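Side-chain contacts in heme peroxidase (Bacteroides thetaiotaomicron, PDB 2GVK), which probably uses hydrogen peroxide to oxidise dyes and related substrates at a haem, as a member of the dye-decolorizing peroxidase family: residues 25-30 / 260-265; 138-143 / 190-195; 19-24 / 247-252; 109-114 / 126-131. One frame throughout, in Å; residues are numbered along the deposited sequence. Where two conformers were deposited one is given.

Interaction 1 of 4, residues 25-30 / 260-265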
# COMPACT_ATOMS: atom_id res chain seq x y z
N VAL A 25 11.05 -16.24 2.28
CA VAL A 25 12.04 -16.76 3.23
C VAL A 25 13.09 -17.61 2.55
O VAL A 25 12.81 -18.31 1.62
CB VAL A 25 11.35 -17.59 4.39
CG1 VAL A 25 10.69 -18.83 3.85
CG2 VAL A 25 12.36 -17.95 5.48
N ILE A 26 14.32 -17.48 3.04
CA ILE A 26 15.41 -18.34 2.64
C ILE A 26 15.96 -18.99 3.88
O ILE A 26 16.22 -18.31 4.89
CB ILE A 26 16.56 -17.57 1.95
CG1 ILE A 26 16.08 -16.92 0.66
CG2 ILE A 26 17.70 -18.52 1.67
CD1 ILE A 26 17.14 -16.13 -0.05
N PHE A 27 16.01 -20.31 3.87
CA PHE A 27 16.69 -21.09 4.94
C PHE A 27 17.97 -21.69 4.35
O PHE A 27 17.91 -22.49 3.41
CB PHE A 27 15.83 -22.25 5.45
CG PHE A 27 14.49 -21.83 5.98
CD1 PHE A 27 14.33 -21.46 7.29
CD2 PHE A 27 13.35 -21.95 5.19
CE1 PHE A 27 13.07 -21.16 7.80
CE2 PHE A 27 12.11 -21.64 5.68
CZ PHE A 27 11.98 -21.28 7.00
N ILE A 28 19.12 -21.31 4.90
CA ILE A 28 20.40 -21.86 4.47
C ILE A 28 21.11 -22.55 5.63
O ILE A 28 21.29 -21.97 6.69
CB ILE A 28 21.32 -20.77 3.90
CG1 ILE A 28 20.77 -20.26 2.57
CG2 ILE A 28 22.68 -21.29 3.71
CD1 ILE A 28 21.44 -19.01 2.08
N VAL A 29 21.51 -23.81 5.42
CA VAL A 29 22.34 -24.52 6.35
C VAL A 29 23.67 -24.82 5.67
O VAL A 29 23.70 -25.37 4.57
CB VAL A 29 21.68 -25.82 6.84
CG1 VAL A 29 22.63 -26.61 7.73
CG2 VAL A 29 20.41 -25.50 7.58
N TYR A 30 24.74 -24.38 6.32
CA TYR A 30 26.09 -24.59 5.84
C TYR A 30 26.84 -25.54 6.75
O TYR A 30 26.64 -25.53 7.97
CB TYR A 30 26.86 -23.27 5.87
CG TYR A 30 26.53 -22.26 4.80
CD1 TYR A 30 26.75 -22.54 3.48
CD2 TYR A 30 26.25 -20.93 5.15
CE1 TYR A 30 26.60 -21.55 2.49
CE2 TYR A 30 26.10 -19.96 4.17
CZ TYR A 30 26.26 -20.28 2.85
OH TYR A 30 26.17 -19.31 1.88
N GLY A 260 6.35 -29.46 0.52
CA GLY A 260 6.95 -29.57 1.85
C GLY A 260 6.66 -28.44 2.81
O GLY A 260 6.10 -27.41 2.45
N THR A 261 6.99 -28.69 4.08
CA THR A 261 6.93 -27.72 5.14
C THR A 261 8.31 -27.63 5.76
O THR A 261 8.92 -28.65 6.11
CB THR A 261 5.93 -28.15 6.23
OG1 THR A 261 4.60 -28.06 5.74
CG2 THR A 261 6.06 -27.28 7.46
N TYR A 262 8.84 -26.41 5.87
CA TYR A 262 10.08 -26.20 6.57
C TYR A 262 9.74 -25.72 7.97
O TYR A 262 9.28 -24.60 8.16
CB TYR A 262 10.96 -25.16 5.82
CG TYR A 262 12.44 -25.25 6.17
CD1 TYR A 262 12.91 -24.80 7.40
CD2 TYR A 262 13.37 -25.81 5.28
CE1 TYR A 262 14.22 -24.90 7.75
CE2 TYR A 262 14.71 -25.91 5.63
CZ TYR A 262 15.12 -25.47 6.88
OH TYR A 262 16.45 -25.54 7.25
N PHE A 263 9.87 -26.63 8.93
CA PHE A 263 9.64 -26.31 10.32
C PHE A 263 10.82 -25.60 10.90
O PHE A 263 11.97 -26.04 10.74
CB PHE A 263 9.38 -27.59 11.13
CG PHE A 263 9.35 -27.36 12.60
CD1 PHE A 263 8.22 -26.88 13.20
CD2 PHE A 263 10.47 -27.53 13.37
CE1 PHE A 263 8.20 -26.60 14.61
CE2 PHE A 263 10.45 -27.26 14.77
CZ PHE A 263 9.30 -26.82 15.35
N ILE A 264 10.55 -24.50 11.60
CA ILE A 264 11.57 -23.83 12.37
C ILE A 264 10.93 -23.35 13.69
O ILE A 264 9.88 -22.71 13.69
CB ILE A 264 12.22 -22.67 11.57
CG1 ILE A 264 13.31 -22.01 12.38
CG2 ILE A 264 11.16 -21.64 11.13
CD1 ILE A 264 14.25 -21.20 11.56
N GLY A 265 11.55 -23.72 14.80
CA GLY A 265 11.03 -23.42 16.12
C GLY A 265 12.09 -22.83 17.01
O GLY A 265 13.15 -23.44 17.21
O HOH W 1 17.98 -25.11 5.02
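Tyr262 and Phe27 illustrate how stacked rings can join two strands that do not pair with each other. The axes of segments 25-30 and 260-265 come no nearer than 10.1 Å and cross at 74°, so the gap is bridged by side chains. Coming first along the second segment, Tyr262 lays its ring on Phe27 in an offset stack, with the centroids 3.9 Å apart and the planes only 9° from parallel. The two side chains slide past each other in opposite directions: Tyr262 CD1 rides over the middle of the phenylalanine ring, while Phe27 CB lies over the face of the tyrosine in a CH-pi contact. With CG anti to the backbone N (chi1 -158°), Tyr262 extends far enough for its hydroxyl to reach the side chain of Val29. There Tyr262 OH comes within 4.0 Å of Val29 CG2 and binds a water at 2.7 Å, which also donates weakly to Phe27 O. Replacing Tyr262 with a leucine would probably leave one face of Phe27 without its flat partner and deprive the water of its phenol partner. Two residues on, Ile264 comes in at a slant, its CG2 3.9 Å from Phe27 CE1, and its CD1 reaches the same ring carbon. All four touching residues are buried, consistent with a place in the interior of the beta-barrel. Strand 24-32 runs between 136-145 and 109-115, whose His112 ring also meets Phe27; strand 258-267 runs between 186-195 and 245-253.

Interaction 2 of 4, residues 138-143 / 190-195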
# COMPACT_ATOMS: atom_id res chain seq x y z
N SER A 138 27.39 -25.80 1.14
CA SER A 138 25.94 -25.87 1.33
C SER A 138 25.48 -27.27 1.73
O SER A 138 25.79 -28.23 1.05
CB SER A 138 25.21 -25.47 0.06
OG SER A 138 23.82 -25.43 0.28
N VAL A 139 24.76 -27.36 2.84
CA VAL A 139 24.07 -28.57 3.22
C VAL A 139 22.64 -28.54 2.68
O VAL A 139 22.18 -29.50 2.11
CB VAL A 139 24.06 -28.76 4.77
CG1 VAL A 139 23.22 -29.96 5.15
CG2 VAL A 139 25.45 -28.91 5.28
N ASP A 140 21.95 -27.42 2.87
CA ASP A 140 20.62 -27.24 2.31
C ASP A 140 20.31 -25.77 2.12
O ASP A 140 20.71 -24.93 2.92
CB ASP A 140 19.54 -27.83 3.23
CG ASP A 140 18.15 -27.71 2.64
OD1 ASP A 140 17.89 -28.40 1.64
OD2 ASP A 140 17.37 -26.80 3.07
N GLU A 141 19.65 -25.47 1.01
CA GLU A 141 18.99 -24.17 0.82
C GLU A 141 17.57 -24.41 0.40
O GLU A 141 17.31 -25.16 -0.55
CB GLU A 141 19.71 -23.32 -0.22
CG GLU A 141 19.06 -21.95 -0.43
CD GLU A 141 19.93 -20.98 -1.26
OE1 GLU A 141 21.16 -21.19 -1.35
OE2 GLU A 141 19.35 -20.04 -1.85
N THR A 142 16.64 -23.85 1.15
CA THR A 142 15.24 -23.96 0.84
C THR A 142 14.62 -22.57 0.80
O THR A 142 14.89 -21.72 1.68
CB THR A 142 14.49 -24.83 1.88
OG1 THR A 142 15.06 -26.15 1.89
CG2 THR A 142 13.02 -24.93 1.54
N HIS A 143 13.82 -22.33 -0.24
CA HIS A 143 13.10 -21.08 -0.36
C HIS A 143 11.66 -21.31 -0.02
O HIS A 143 11.02 -22.21 -0.56
CB HIS A 143 13.21 -20.55 -1.77
CG HIS A 143 14.61 -20.30 -2.21
ND1 HIS A 143 14.95 -20.14 -3.53
CD2 HIS A 143 15.76 -20.24 -1.51
CE1 HIS A 143 16.26 -19.96 -3.62
NE2 HIS A 143 16.77 -20.02 -2.41
N VAL A 190 15.35 -26.91 13.31
CA VAL A 190 14.77 -26.95 11.99
C VAL A 190 14.56 -28.40 11.52
O VAL A 190 15.35 -29.32 11.84
CB VAL A 190 15.66 -26.20 10.94
CG1 VAL A 190 15.74 -24.71 11.27
CG2 VAL A 190 17.03 -26.83 10.84
N GLN A 191 13.44 -28.61 10.80
CA GLN A 191 13.16 -29.87 10.11
C GLN A 191 12.50 -29.60 8.80
O GLN A 191 11.51 -28.87 8.75
CB GLN A 191 12.18 -30.74 10.91
CG GLN A 191 12.63 -31.22 12.19
CD GLN A 191 11.53 -31.96 12.92
OE1 GLN A 191 10.51 -31.36 13.30
NE2 GLN A 191 11.71 -33.28 13.11
N LYS A 192 12.98 -30.25 7.75
CA LYS A 192 12.26 -30.29 6.47
C LYS A 192 11.33 -31.49 6.45
O LYS A 192 11.77 -32.63 6.67
CB LYS A 192 13.21 -30.40 5.30
CG LYS A 192 13.89 -29.16 4.96
CD LYS A 192 14.98 -29.40 3.88
CE LYS A 192 14.39 -29.64 2.53
NZ LYS A 192 15.48 -29.87 1.49
N TYR A 193 10.04 -31.23 6.20
CA TYR A 193 9.05 -32.27 6.03
C TYR A 193 8.59 -32.34 4.58
O TYR A 193 8.33 -31.31 3.96
CB TYR A 193 7.83 -32.00 6.89
CG TYR A 193 8.02 -32.27 8.35
CD1 TYR A 193 7.77 -33.54 8.88
CD2 TYR A 193 8.41 -31.26 9.22
CE1 TYR A 193 7.89 -33.78 10.26
CE2 TYR A 193 8.56 -31.50 10.59
CZ TYR A 193 8.29 -32.77 11.10
OH TYR A 193 8.45 -33.01 12.47
N ILE A 194 8.53 -33.55 4.04
CA ILE A 194 7.96 -33.79 2.70
C ILE A 194 6.58 -34.42 2.88
O ILE A 194 6.43 -35.39 3.62
CB ILE A 194 8.85 -34.72 1.87
CG1 ILE A 194 10.27 -34.12 1.76
CG2 ILE A 194 8.25 -34.97 0.49
CD1 ILE A 194 10.32 -32.76 1.10
N HIS A 195 5.58 -33.85 2.21
CA HIS A 195 4.20 -34.31 2.37
C HIS A 195 3.78 -35.27 1.30
O HIS A 195 4.27 -35.21 0.15
CB HIS A 195 3.25 -33.12 2.35
CG HIS A 195 3.46 -32.19 3.48
ND1 HIS A 195 3.25 -32.56 4.79
CD2 HIS A 195 3.90 -30.91 3.51
CE1 HIS A 195 3.52 -31.54 5.58
NE2 HIS A 195 3.94 -30.53 4.83
O HOH W 2 14.93 -27.76 -0.41
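A chi1 of -177° points the Asp140 carboxylate away from its own backbone nitrogen and across to Lys192, whose chain turns aside at its third torsion (chi3 73°) and meets the acid from the opposite direction. The result is a salt bridge in which Lys192 NZ donates to Asp140 OD1 over 2.8 Å. The approach is not in the plane of the carboxylate: the ammonium sits above it, 45° out. The methylenes share in the contact, for Lys192 CD passes 3.6 Å from Asp140 OD2. That second oxygen is taken by Thr142, whose OG1 donates to Asp140 OD2 at 2.7 Å on the syn lone pair, so the two carboxylate oxygens have different partners. Thr142 OG1 also lies 3.6 Å from Lys192 CE, and a water completes the ring, donating to Thr142 OG1 and accepting from Lys192 NZ. Asp140 and Val139 form a classic beta bulge, both facing Val29 of strand 24-32. The Tyr262 side chain also touches Asp140, Thr142 and Lys192. The chemistry is that of a small closed network: the hydroxyl and the ammonium should limit the rotation of the carboxylate, and the nearby positive charge would be expected to stabilise its ionised form in this partly buried place.

Interaction 3 of 4, residues 19-24 / 247-252. With EDO (1,2-ethanediol), chain H.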
# COMPACT_ATOMS: atom_id res chain seq x y z
N GLY A 19 10.05 -13.03 15.75
CA GLY A 19 9.47 -12.37 14.62
C GLY A 19 8.31 -13.15 14.01
O GLY A 19 8.17 -14.37 14.21
N LYS A 20 7.45 -12.44 13.29
CA LYS A 20 6.43 -13.06 12.52
C LYS A 20 7.06 -13.68 11.33
O LYS A 20 8.23 -13.41 11.02
CB LYS A 20 5.41 -12.02 12.04
N GLN A 21 6.30 -14.54 10.65
CA GLN A 21 6.78 -15.21 9.45
C GLN A 21 6.72 -14.29 8.24
O GLN A 21 5.70 -13.66 7.97
CB GLN A 21 5.95 -16.47 9.19
CG GLN A 21 5.55 -17.23 10.44
CD GLN A 21 4.15 -17.81 10.35
OE1 GLN A 21 3.55 -17.83 9.28
NE2 GLN A 21 3.63 -18.27 11.48
N GLY A 22 7.84 -14.22 7.53
CA GLY A 22 7.96 -13.35 6.40
C GLY A 22 7.08 -13.77 5.25
O GLY A 22 6.49 -14.87 5.25
N GLU A 23 6.99 -12.91 4.28
CA GLU A 23 6.28 -13.20 3.06
C GLU A 23 7.15 -14.11 2.18
O GLU A 23 6.64 -14.95 1.44
CB GLU A 23 5.95 -11.91 2.33
CG GLU A 23 4.98 -12.05 1.17
CD GLU A 23 3.57 -12.39 1.61
OE1 GLU A 23 3.17 -11.96 2.71
OE2 GLU A 23 2.86 -13.10 0.86
N ASN A 24 8.47 -13.87 2.24
CA ASN A 24 9.47 -14.62 1.47
C ASN A 24 10.55 -15.02 2.42
O ASN A 24 10.93 -14.23 3.26
CB ASN A 24 10.07 -13.74 0.37
CG ASN A 24 9.02 -13.23 -0.56
OD1 ASN A 24 8.62 -13.92 -1.51
ND2 ASN A 24 8.51 -12.04 -0.28
N ALA A 247 7.57 -21.39 13.00
CA ALA A 247 7.00 -21.41 11.65
C ALA A 247 6.85 -22.82 11.07
O ALA A 247 7.56 -23.75 11.46
CB ALA A 247 7.81 -20.53 10.71
N ASN A 248 5.91 -22.96 10.14
CA ASN A 248 5.88 -24.08 9.22
C ASN A 248 5.75 -23.59 7.77
O ASN A 248 4.66 -23.62 7.19
CB ASN A 248 4.72 -25.01 9.55
CG ASN A 248 4.97 -25.82 10.81
OD1 ASN A 248 5.53 -26.91 10.76
ND2 ASN A 248 4.55 -25.29 11.95
N MSE A 249 6.88 -23.14 7.21
CA MSE A 249 6.89 -22.39 5.96
C MSE A 249 6.77 -23.33 4.78
O MSE A 249 7.54 -24.28 4.67
CB MSE A 249 8.18 -21.58 5.83
CG MSE A 249 8.33 -20.49 6.86
SE MSE A 249 6.70 -19.43 7.05
CE MSE A 249 6.88 -18.35 5.51
N PRO A 250 5.82 -23.06 3.91
CA PRO A 250 5.67 -23.83 2.70
C PRO A 250 6.89 -23.74 1.77
O PRO A 250 7.49 -22.68 1.64
CB PRO A 250 4.45 -23.18 2.01
CG PRO A 250 3.73 -22.51 3.06
CD PRO A 250 4.71 -22.11 4.09
N PHE A 251 7.23 -24.85 1.13
CA PHE A 251 8.14 -24.84 -0.02
C PHE A 251 7.68 -25.91 -1.00
O PHE A 251 7.00 -26.88 -0.61
CB PHE A 251 9.59 -25.05 0.39
CG PHE A 251 9.89 -26.42 0.94
CD1 PHE A 251 9.80 -26.67 2.30
CD2 PHE A 251 10.35 -27.41 0.12
CE1 PHE A 251 10.15 -27.94 2.82
CE2 PHE A 251 10.67 -28.66 0.61
CZ PHE A 251 10.59 -28.90 2.00
N ALA A 252 7.97 -25.71 -2.28
CA ALA A 252 7.51 -26.66 -3.28
C ALA A 252 8.17 -26.55 -4.60
O ALA A 252 8.56 -25.45 -5.03
CB ALA A 252 5.99 -26.50 -3.49
C1 EDO H . 6.06 -29.25 14.83
O1 EDO H . 7.27 -29.97 14.45
C2 EDO H . 5.35 -28.67 13.59
O2 EDO H . 4.51 -27.52 13.98
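Met249 and Gln21, with Ala247 beside them, meet by van der Waals packing of an irregular segment on a strand. Met249 is present as selenomethionine. Its CB leaves the strand at a slant to the partner, but bends at its second and third torsions (chi2 -47°, chi3 -78°) fold the end back toward segment 19-24. The selenium then lies 3.7 Å from Gln21 CB, and the terminal methyl, Met249 CE, rests 3.5 Å from Gly22 O. Gln21 crosses the selenomethionine obliquely. Its stem also reaches along the strand, where Gln21 CG touches Ala247 CB at 4.0 Å. The amide at its end is engaged otherwise, Gln21 OE1 being hydrogen-bonded to an unidentified bound molecule. Between the two strand residues Ala247 and Met249, the side chain of Asn248 starts off away from segment 19-24. Asn248 ND2 donates to O2 of a 1,2-ethanediol at 3.0 Å, probably taken up from the crystallisation liquor, and is also hydrogen-bonded to Asp158 OD2. An alanine at Asn248 is likely to leave the Asp158 carboxylate without this amide donor. Strand 245-253 pairs with 258-267 along one side, and Pro250 shares a backbone hydrogen bond with Phe145 of strand 136-145. Since 245-253 and 136-145 are the two outermost strands of the sheet, the arrangement is consistent with closure of a beta-barrel, with residues 19-24 packed beside the junction.

Interaction 4 of 4, residues 109-114 / 126-131. With EDO (1,2-ethanediol), chain J.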
# COMPACT_ATOMS: atom_id res chain seq x y z
N LEU A 109 26.12 -23.96 10.44
CA LEU A 109 25.58 -22.60 10.46
C LEU A 109 24.19 -22.59 9.88
O LEU A 109 23.94 -23.23 8.86
CB LEU A 109 26.46 -21.63 9.63
CG LEU A 109 27.92 -21.45 10.01
CD1 LEU A 109 28.56 -20.46 9.05
CD2 LEU A 109 28.09 -20.99 11.48
N LEU A 110 23.30 -21.83 10.52
CA LEU A 110 21.95 -21.59 9.99
C LEU A 110 21.73 -20.11 9.76
O LEU A 110 22.00 -19.29 10.63
CB LEU A 110 20.88 -22.10 10.97
CG LEU A 110 19.41 -21.71 10.63
CD1 LEU A 110 18.88 -22.44 9.42
CD2 LEU A 110 18.51 -21.95 11.83
N PHE A 111 21.22 -19.78 8.57
CA PHE A 111 20.72 -18.43 8.30
C PHE A 111 19.27 -18.53 7.94
O PHE A 111 18.88 -19.32 7.06
CB PHE A 111 21.52 -17.75 7.16
CG PHE A 111 22.94 -17.46 7.52
CD1 PHE A 111 23.25 -16.39 8.32
CD2 PHE A 111 23.97 -18.29 7.08
CE1 PHE A 111 24.57 -16.12 8.66
CE2 PHE A 111 25.31 -18.01 7.43
CZ PHE A 111 25.59 -16.94 8.21
N HIS A 112 18.44 -17.75 8.65
CA HIS A 112 17.01 -17.69 8.42
C HIS A 112 16.70 -16.25 8.00
O HIS A 112 16.75 -15.33 8.82
CB HIS A 112 16.27 -18.11 9.69
CG HIS A 112 14.77 -17.96 9.62
ND1 HIS A 112 14.00 -17.75 10.75
CD2 HIS A 112 13.92 -18.04 8.58
CE1 HIS A 112 12.73 -17.70 10.40
NE2 HIS A 112 12.65 -17.85 9.09
N ILE A 113 16.42 -16.07 6.70
CA ILE A 113 16.30 -14.77 6.08
C ILE A 113 14.86 -14.55 5.63
O ILE A 113 14.32 -15.37 4.90
CB ILE A 113 17.24 -14.64 4.84
CG1 ILE A 113 18.59 -15.30 5.10
CG2 ILE A 113 17.41 -13.18 4.46
CD1 ILE A 113 19.56 -15.24 3.91
N ARG A 114 14.27 -13.44 6.06
CA ARG A 114 12.84 -13.10 5.82
C ARG A 114 12.72 -11.66 5.31
O ARG A 114 13.36 -10.78 5.84
CB ARG A 114 12.06 -13.19 7.15
CG ARG A 114 11.92 -14.57 7.72
CD ARG A 114 11.23 -14.55 9.08
NE ARG A 114 12.19 -14.31 10.17
CZ ARG A 114 11.94 -14.54 11.46
NH1 ARG A 114 10.76 -15.03 11.84
NH2 ARG A 114 12.88 -14.32 12.38
N SER A 126 23.54 -13.19 -0.82
CA SER A 126 24.65 -13.09 -1.74
C SER A 126 25.88 -12.52 -1.03
O SER A 126 27.01 -12.93 -1.31
CB SER A 126 24.27 -12.25 -2.98
OG SER A 126 24.22 -10.87 -2.68
N ILE A 127 25.66 -11.59 -0.12
CA ILE A 127 26.77 -11.01 0.62
C ILE A 127 27.36 -12.06 1.58
O ILE A 127 28.57 -12.17 1.70
CB ILE A 127 26.33 -9.73 1.35
CG1 ILE A 127 25.99 -8.64 0.30
CG2 ILE A 127 27.43 -9.25 2.27
CD1 ILE A 127 25.17 -7.51 0.82
N LEU A 128 26.50 -12.89 2.19
CA LEU A 128 26.97 -14.02 3.03
C LEU A 128 27.83 -14.98 2.19
O LEU A 128 28.89 -15.43 2.63
CB LEU A 128 25.79 -14.79 3.64
CG LEU A 128 24.96 -14.06 4.67
CD1 LEU A 128 23.75 -14.91 5.05
CD2 LEU A 128 25.78 -13.71 5.90
N ASP A 129 27.37 -15.26 0.97
CA ASP A 129 28.11 -16.14 0.05
C ASP A 129 29.52 -15.59 -0.19
O ASP A 129 30.51 -16.32 -0.09
CB ASP A 129 27.34 -16.25 -1.28
CG ASP A 129 28.08 -17.10 -2.34
OD1 ASP A 129 28.68 -18.16 -1.99
OD2 ASP A 129 27.99 -16.74 -3.55
N GLU A 130 29.59 -14.30 -0.48
CA GLU A 130 30.87 -13.63 -0.72
C GLU A 130 31.77 -13.64 0.51
O GLU A 130 32.96 -13.95 0.41
CB GLU A 130 30.63 -12.19 -1.16
CG GLU A 130 30.00 -12.07 -2.55
CD GLU A 130 29.38 -10.68 -2.83
OE1 GLU A 130 29.44 -9.78 -1.94
OE2 GLU A 130 28.80 -10.52 -3.92
N LYS A 131 31.21 -13.32 1.66
CA LYS A 131 32.00 -13.24 2.88
C LYS A 131 32.48 -14.60 3.36
O LYS A 131 33.55 -14.70 4.00
CB LYS A 131 31.19 -12.55 3.99
CG LYS A 131 31.05 -11.05 3.84
CD LYS A 131 30.26 -10.47 5.07
CE LYS A 131 30.17 -8.96 5.04
NZ LYS A 131 31.51 -8.34 5.12
C1 EDO J . 30.44 -21.68 -2.53
O1 EDO J . 29.56 -22.72 -2.07
C2 EDO J . 29.67 -20.78 -3.47
O2 EDO J . 30.26 -19.49 -3.55
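Leu128 meets Phe111 face on, and the contact between segments 109-114 and 126-131 is first of all apolar. Leu128 has CG anti to its carbonyl carbon (chi1 -67°), which sends both methyls toward the ring. Leu128 CD1 stands over one face of the phenylalanine, 3.7 Å from the ring centroid and 15° off the normal, in a CH-pi contact that leans toward CG and CD1. The second methyl widens the grip: Leu128 CD2 lies 3.9 Å from Phe111 CE1, so both branches of the leucine fork lie against the ring. Ile113 adds a looser touch, its CD1 4.4 Å from Leu128 CD1. Strand 109-115, helix 118-131 and strand 136-145 follow one another as the second half of a ferredoxin-like beta-alpha-beta-beta-alpha-beta unit, in which the helices pack on one face of the sheet; helix 38-59 supplies Val45 and Met52, which also touch Leu128. Polar interactions are made by Asp129, at a subunit interface. Asp129 OD1 accepts a hydrogen bond from O2 of a 1,2-ethanediol over 2.6 Å, a molecule probably drawn from the crystallisation liquor and also hydrogen-bonded to Ser255 O of a second subunit. The other oxygen, Asp129 OD2, is hydrogen-bonded to Tyr259 OH of that same neighbouring subunit.

From the N terminus, residues 19-24 open interaction 3 and residues 25-30 open interaction 1 directly after. Interaction 4 closes first, a short loop from strand 109-115 to helix 118-131, and interaction 2 then runs from 138-143 to 190-195; these two follow in series, and both nest inside the longer loops. Interaction 3 closes at 247-252 and interaction 1 at 260-265, so this pair crosses. Interaction 4 stays within the N-terminal half, whereas interactions 1, 2 and 3 tie it to the C-terminal half. Interactions 1 and 2 lie about 5 Å apart between centres, on neighbouring strands, while interactions 3 and 4 are about 17 Å apart.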